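Local coordinates for nucleoplasmin-like protein (Drosophila melanogaster, PDB 1NLQ), which binds core histones and takes part in the ATP-facilitated assembly of roughly regularly spaced nucleosomal arrays, working as a histone chaperone built on a ring-forming N-terminal core, at residues 49-54 / 88-93; 8-13 / 96-101. All blocks are in the same frame, centred on the assembly; numbering follows the deposited sequence.

Contact 1: 49-54 / 88-93; sequences NVVEVN and FKLIKG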
loop_
_atom_site.group_PDB
_atom_site.type_symbol
_atom_site.label_atom_id
_atom_site.label_comp_id
_atom_site.label_asym_id
_atom_site.label_seq_id
_atom_site.Cartn_x
_atom_site.Cartn_y
_atom_site.Cartn_z
ATOM N N ASN A 49 -17.843 -3.881 8.100
ATOM C CA ASN A 49 -17.400 -5.263 8.176
ATOM C C ASN A 49 -16.062 -5.195 8.880
ATOM O O ASN A 49 -15.137 -4.548 8.400
ATOM C CB ASN A 49 -17.256 -5.860 6.778
ATOM C CG ASN A 49 -18.553 -6.461 6.272
ATOM O OD1 ASN A 49 -18.738 -7.678 6.308
ATOM N ND2 ASN A 49 -19.460 -5.611 5.816
ATOM N N VAL A 50 -15.971 -5.857 10.026
ATOM C CA VAL A 50 -14.759 -5.831 10.827
ATOM C C VAL A 50 -14.194 -7.219 11.066
ATOM O O VAL A 50 -14.906 -8.120 11.506
ATOM C CB VAL A 50 -15.037 -5.159 12.198
ATOM C CG1 VAL A 50 -13.766 -5.101 13.034
ATOM C CG2 VAL A 50 -15.596 -3.766 11.968
ATOM N N VAL A 51 -12.910 -7.378 10.762
ATOM C CA VAL A 51 -12.216 -8.643 10.958
ATOM C C VAL A 51 -11.290 -8.464 12.149
ATOM O O VAL A 51 -10.531 -7.505 12.216
ATOM C CB VAL A 51 -11.371 -9.033 9.728
ATOM C CG1 VAL A 51 -10.608 -10.322 10.000
ATOM C CG2 VAL A 51 -12.264 -9.196 8.512
ATOM N N GLU A 52 -11.373 -9.379 13.099
ATOM C CA GLU A 52 -10.541 -9.312 14.286
ATOM C C GLU A 52 -9.556 -10.463 14.251
ATOM O O GLU A 52 -9.921 -11.583 13.895
ATOM C CB GLU A 52 -11.408 -9.432 15.531
ATOM C CG GLU A 52 -10.618 -9.466 16.820
ATOM C CD GLU A 52 -11.420 -10.052 17.952
ATOM O OE1 GLU A 52 -12.378 -9.402 18.420
ATOM O OE2 GLU A 52 -11.088 -11.181 18.363
ATOM N N VAL A 53 -8.305 -10.194 14.603
ATOM C CA VAL A 53 -7.306 -11.246 14.614
ATOM C C VAL A 53 -7.056 -11.641 16.066
ATOM O O VAL A 53 -7.068 -10.798 16.960
ATOM C CB VAL A 53 -5.972 -10.793 13.938
ATOM C CG1 VAL A 53 -5.283 -9.726 14.763
ATOM C CG2 VAL A 53 -5.047 -11.987 13.769
ATOM N N ASN A 54 -6.862 -12.938 16.291
ATOM C CA ASN A 54 -6.618 -13.453 17.630
ATOM C C ASN A 54 -5.398 -14.354 17.672
ATOM O O ASN A 54 -5.265 -15.271 16.870
ATOM C CB ASN A 54 -7.814 -14.265 18.130
ATOM C CG ASN A 54 -9.068 -13.440 18.257
ATOM O OD1 ASN A 54 -9.812 -13.250 17.285
ATOM N ND2 ASN A 54 -9.310 -12.924 19.456
ATOM N N PHE A 88 -8.903 -15.587 12.629
ATOM C CA PHE A 88 -9.511 -14.372 12.084
ATOM C C PHE A 88 -11.012 -14.520 12.231
ATOM O O PHE A 88 -11.568 -15.561 11.879
ATOM C CB PHE A 88 -9.188 -14.202 10.596
ATOM C CG PHE A 88 -7.726 -14.121 10.295
ATOM C CD1 PHE A 88 -7.060 -15.216 9.764
ATOM C CD2 PHE A 88 -7.012 -12.950 10.536
ATOM C CE1 PHE A 88 -5.710 -15.157 9.474
ATOM C CE2 PHE A 88 -5.656 -12.874 10.251
ATOM C CZ PHE A 88 -4.999 -13.982 9.717
ATOM N N LYS A 89 -11.674 -13.497 12.753
ATOM C CA LYS A 89 -13.116 -13.587 12.922
ATOM C C LYS A 89 -13.844 -12.349 12.442
ATOM O O LYS A 89 -13.405 -11.234 12.691
ATOM C CB LYS A 89 -13.478 -13.834 14.384
ATOM C CG LYS A 89 -14.965 -14.058 14.555
ATOM C CD LYS A 89 -15.345 -14.507 15.945
ATOM C CE LYS A 89 -16.858 -14.662 16.020
ATOM N NZ LYS A 89 -17.343 -15.035 17.368
ATOM N N LEU A 90 -14.962 -12.558 11.754
ATOM C CA LEU A 90 -15.777 -11.455 11.263
ATOM C C LEU A 90 -16.695 -11.092 12.426
ATOM O O LEU A 90 -17.749 -11.699 12.607
ATOM C CB LEU A 90 -16.588 -11.904 10.049
ATOM C CG LEU A 90 -17.379 -10.825 9.305
ATOM C CD1 LEU A 90 -16.433 -9.769 8.737
ATOM C CD2 LEU A 90 -18.164 -11.484 8.173
ATOM N N ILE A 91 -16.282 -10.107 13.220
ATOM C CA ILE A 91 -17.051 -9.698 14.395
ATOM C C ILE A 91 -18.143 -8.655 14.137
ATOM O O ILE A 91 -18.897 -8.300 15.052
ATOM C CB ILE A 91 -16.117 -9.182 15.519
ATOM C CG1 ILE A 91 -15.356 -7.941 15.046
ATOM C CG2 ILE A 91 -15.134 -10.274 15.924
ATOM C CD1 ILE A 91 -14.560 -7.258 16.142
ATOM N N LYS A 92 -18.221 -8.161 12.902
ATOM C CA LYS A 92 -19.243 -7.182 12.520
ATOM C C LYS A 92 -19.424 -7.249 11.005
ATOM O O LYS A 92 -18.440 -7.308 10.260
ATOM C CB LYS A 92 -18.826 -5.767 12.926
ATOM C CG LYS A 92 -19.953 -4.747 12.941
ATOM C CD LYS A 92 -19.478 -3.421 13.538
ATOM C CE LYS A 92 -20.654 -2.567 14.023
ATOM N NZ LYS A 92 -20.196 -1.438 14.891
ATOM N N GLY A 93 -20.675 -7.243 10.557
ATOM C CA GLY A 93 -20.950 -7.322 9.132
ATOM C C GLY A 93 -21.230 -8.752 8.695
ATOM O O GLY A 93 -21.006 -9.698 9.451
#
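Val-50 meets two residues of the opposing strand at once. Its CG1 rests on Ile-91 CG1 at 3.8 Å, while its CB lies 3.9 Å from Lys-92 CB, beside the long lysine chain that then runs on and away. Ile-91 has its CG1 between the backbone N and the carbonyl carbon (chi1 62°), which, with an extended chi2 (172°), lets CD1 and CG2 both touch Glu-52, each 3.8 Å from OE1; the two side chains cross at about a right angle. On the other face, Val-53 and the Phe-88 ring point the same way side by side, with Val-53 CG2 3.7 Å from CE2 of Phe-88. The doubling at Val-50 is a classic beta bulge in an antiparallel pair of the nucleoplasmin core's beta sandwich: Val-50 N donates to Lys-92 O (2.9 Å), and Val-50 O accepts the N-H of Ile-91 in a more bent bond (132° at the hydrogen). Beyond the bulge Glu-52 and Lys-89 form a regular hydrogen-bonded pair, Glu-52 N reaching Lys-89 O at 2.8 Å. Asn-49 OD1 passes 3.6 Å from Gly-93 CA, but its bond is to Gly-95 N, while ND2 binds Glu-47 O, fixing the amide at both ends. Farther out, Ile-64 packs on Val-53 and Phe-88, and Ala-41 and Phe-6 of a neighbouring subunit pack on Val-50 and Val-53.

Contact 2: 8-13 / 96-101; sequences GVTLTA and PVYIHG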
loop_
_atom_site.group_PDB
_atom_site.type_symbol
_atom_site.label_atom_id
_atom_site.label_comp_id
_atom_site.label_asym_id
_atom_site.label_seq_id
_atom_site.Cartn_x
_atom_site.Cartn_y
_atom_site.Cartn_z
ATOM N N GLY A 8 -5.549 -17.862 1.062
ATOM C CA GLY A 8 -6.758 -17.174 0.665
ATOM C C GLY A 8 -7.944 -17.833 1.325
ATOM O O GLY A 8 -8.283 -18.972 0.999
ATOM N N VAL A 9 -8.566 -17.124 2.261
ATOM C CA VAL A 9 -9.730 -17.644 2.973
ATOM C C VAL A 9 -10.872 -16.629 2.947
ATOM O O VAL A 9 -10.647 -15.425 2.772
ATOM C CB VAL A 9 -9.372 -18.010 4.430
ATOM C CG1 VAL A 9 -8.233 -19.006 4.432
ATOM C CG2 VAL A 9 -8.980 -16.761 5.221
ATOM N N THR A 10 -12.094 -17.123 3.111
ATOM C CA THR A 10 -13.274 -16.265 3.077
ATOM C C THR A 10 -14.046 -16.313 4.396
ATOM O O THR A 10 -14.160 -17.371 5.024
ATOM C CB THR A 10 -14.229 -16.682 1.930
ATOM O OG1 THR A 10 -13.503 -16.780 0.694
ATOM C CG2 THR A 10 -15.342 -15.666 1.774
ATOM N N LEU A 11 -14.550 -15.156 4.819
ATOM C CA LEU A 11 -15.339 -15.047 6.039
ATOM C C LEU A 11 -16.718 -14.491 5.684
ATOM O O LEU A 11 -16.837 -13.592 4.841
ATOM C CB LEU A 11 -14.666 -14.104 7.042
ATOM C CG LEU A 11 -13.330 -14.547 7.639
ATOM C CD1 LEU A 11 -12.787 -13.473 8.568
ATOM C CD2 LEU A 11 -13.527 -15.844 8.397
ATOM N N THR A 12 -17.750 -15.039 6.323
ATOM C CA THR A 12 -19.133 -14.615 6.122
ATOM C C THR A 12 -19.852 -14.691 7.466
ATOM O O THR A 12 -19.303 -15.197 8.448
ATOM C CB THR A 12 -19.893 -15.532 5.129
ATOM O OG1 THR A 12 -19.896 -16.874 5.633
ATOM C CG2 THR A 12 -19.258 -15.493 3.736
ATOM N N ALA A 13 -21.083 -14.197 7.517
ATOM C CA ALA A 13 -21.846 -14.239 8.762
ATOM C C ALA A 13 -22.044 -15.692 9.186
ATOM O O ALA A 13 -21.935 -16.033 10.363
ATOM C CB ALA A 13 -23.203 -13.574 8.574
ATOM N N PRO A 96 -19.340 -11.086 2.133
ATOM C CA PRO A 96 -18.095 -11.810 2.393
ATOM C C PRO A 96 -16.849 -10.932 2.447
ATOM O O PRO A 96 -16.819 -9.828 1.905
ATOM C CB PRO A 96 -18.040 -12.826 1.252
ATOM C CG PRO A 96 -18.742 -12.122 0.140
ATOM C CD PRO A 96 -19.890 -11.424 0.806
ATOM N N VAL A 97 -15.837 -11.437 3.144
ATOM C CA VAL A 97 -14.559 -10.758 3.261
ATOM C C VAL A 97 -13.485 -11.788 2.917
ATOM O O VAL A 97 -13.525 -12.926 3.393
ATOM C CB VAL A 97 -14.323 -10.222 4.691
ATOM C CG1 VAL A 97 -12.924 -9.623 4.800
ATOM C CG2 VAL A 97 -15.368 -9.172 5.018
ATOM N N TYR A 98 -12.537 -11.399 2.074
ATOM C CA TYR A 98 -11.476 -12.305 1.674
ATOM C C TYR A 98 -10.149 -11.891 2.309
ATOM O O TYR A 98 -9.815 -10.709 2.357
ATOM C CB TYR A 98 -11.341 -12.308 0.146
ATOM C CG TYR A 98 -12.662 -12.336 -0.587
ATOM C CD1 TYR A 98 -13.110 -11.221 -1.301
ATOM C CD2 TYR A 98 -13.473 -13.475 -0.566
ATOM C CE1 TYR A 98 -14.326 -11.240 -1.976
ATOM C CE2 TYR A 98 -14.695 -13.495 -1.241
ATOM C CZ TYR A 98 -15.110 -12.379 -1.937
ATOM O OH TYR A 98 -16.327 -12.397 -2.589
ATOM N N ILE A 99 -9.401 -12.870 2.803
ATOM C CA ILE A 99 -8.102 -12.601 3.416
ATOM C C ILE A 99 -7.039 -13.249 2.536
ATOM O O ILE A 99 -7.090 -14.458 2.285
ATOM C CB ILE A 99 -8.031 -13.184 4.847
ATOM C CG1 ILE A 99 -9.104 -12.532 5.723
ATOM C CG2 ILE A 99 -6.661 -12.931 5.448
ATOM C CD1 ILE A 99 -9.221 -13.130 7.118
ATOM N N HIS A 100 -6.093 -12.446 2.054
ATOM C CA HIS A 100 -5.030 -12.937 1.179
ATOM C C HIS A 100 -3.634 -12.740 1.758
ATOM O O HIS A 100 -3.359 -11.743 2.422
ATOM C CB HIS A 100 -5.078 -12.222 -0.171
ATOM C CG HIS A 100 -6.424 -12.235 -0.824
ATOM N ND1 HIS A 100 -7.103 -11.079 -1.140
ATOM C CD2 HIS A 100 -7.209 -13.258 -1.239
ATOM C CE1 HIS A 100 -8.248 -11.388 -1.721
ATOM N NE2 HIS A 100 -8.336 -12.703 -1.793
ATOM N N GLY A 101 -2.744 -13.682 1.474
ATOM C CA GLY A 101 -1.394 -13.553 1.986
ATOM C C GLY A 101 -0.444 -14.650 1.553
ATOM O O GLY A 101 -0.685 -15.364 0.574
#
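With chi1 at -51°, Thr-10 sets OG1 beside its own backbone N and CG2 opposite it, and both branches reach Tyr-98, whose CG is likewise beside the backbone N (chi1 -43°). The hydroxyl comes in at the edge of the tyrosine ring, in its plane, with OG1 3.5 Å from CD2, and Thr-10 CG2 lies alongside, 3.7 Å from that same Tyr-98 CD2. On the opposite face Val-9 CG2 packs on Ile-99 CB at 3.7 Å, and Leu-11 CD1 meets Ile-99 CD1 at 3.9 Å. Strand 4-11 is outermost within the chain in a four-stranded antiparallel sheet of the nucleoplasmin core, with 97-104 next to it; the apolar face turns into the sandwich, where Val-18 covers Val-9 and Leu-11. Val-9 and Ile-99 are a hydrogen-bonded pair, joined by Ile-99 N to Val-9 O (2.8 Å) and by the reverse bond; Leu-11 and Val-97 repeat the pattern. The other face looks to another subunit, whose Ile-62 packs on Thr-10 and Pro-63 on Tyr-98. A glycine in place of Thr-10 would probably leave the ring edge of Tyr-98 without its neighbour and open a gap beside Ile-62 of that subunit. At the loop end, Thr-12 CG2 touches Pro-96 CB at 3.8 Å.

Contacts 1 and 2 belong to the two opposed sheets of the sandwich, their centres about 10 Å apart, and they meet through the core. Phe-88 CB touches Ile-99 CD1 at 3.6 Å, and Val-51 CG2 touches Val-97 CG1 at 3.8 Å, while Leu-90 CD2 reaches the backbone C of Thr-12 at 3.7 Å. Strands 86-92 and 97-104 follow each other in the chain, so a short connection carries it from one sheet to the other. Both contacts also have faces against other subunits of the pentamer. The side chain of Asn-49 lies about 6 Å from that of Lys-68, inferred to act between pentamers, and that of Lys-89 about 4 Å from a bound magnesium ion.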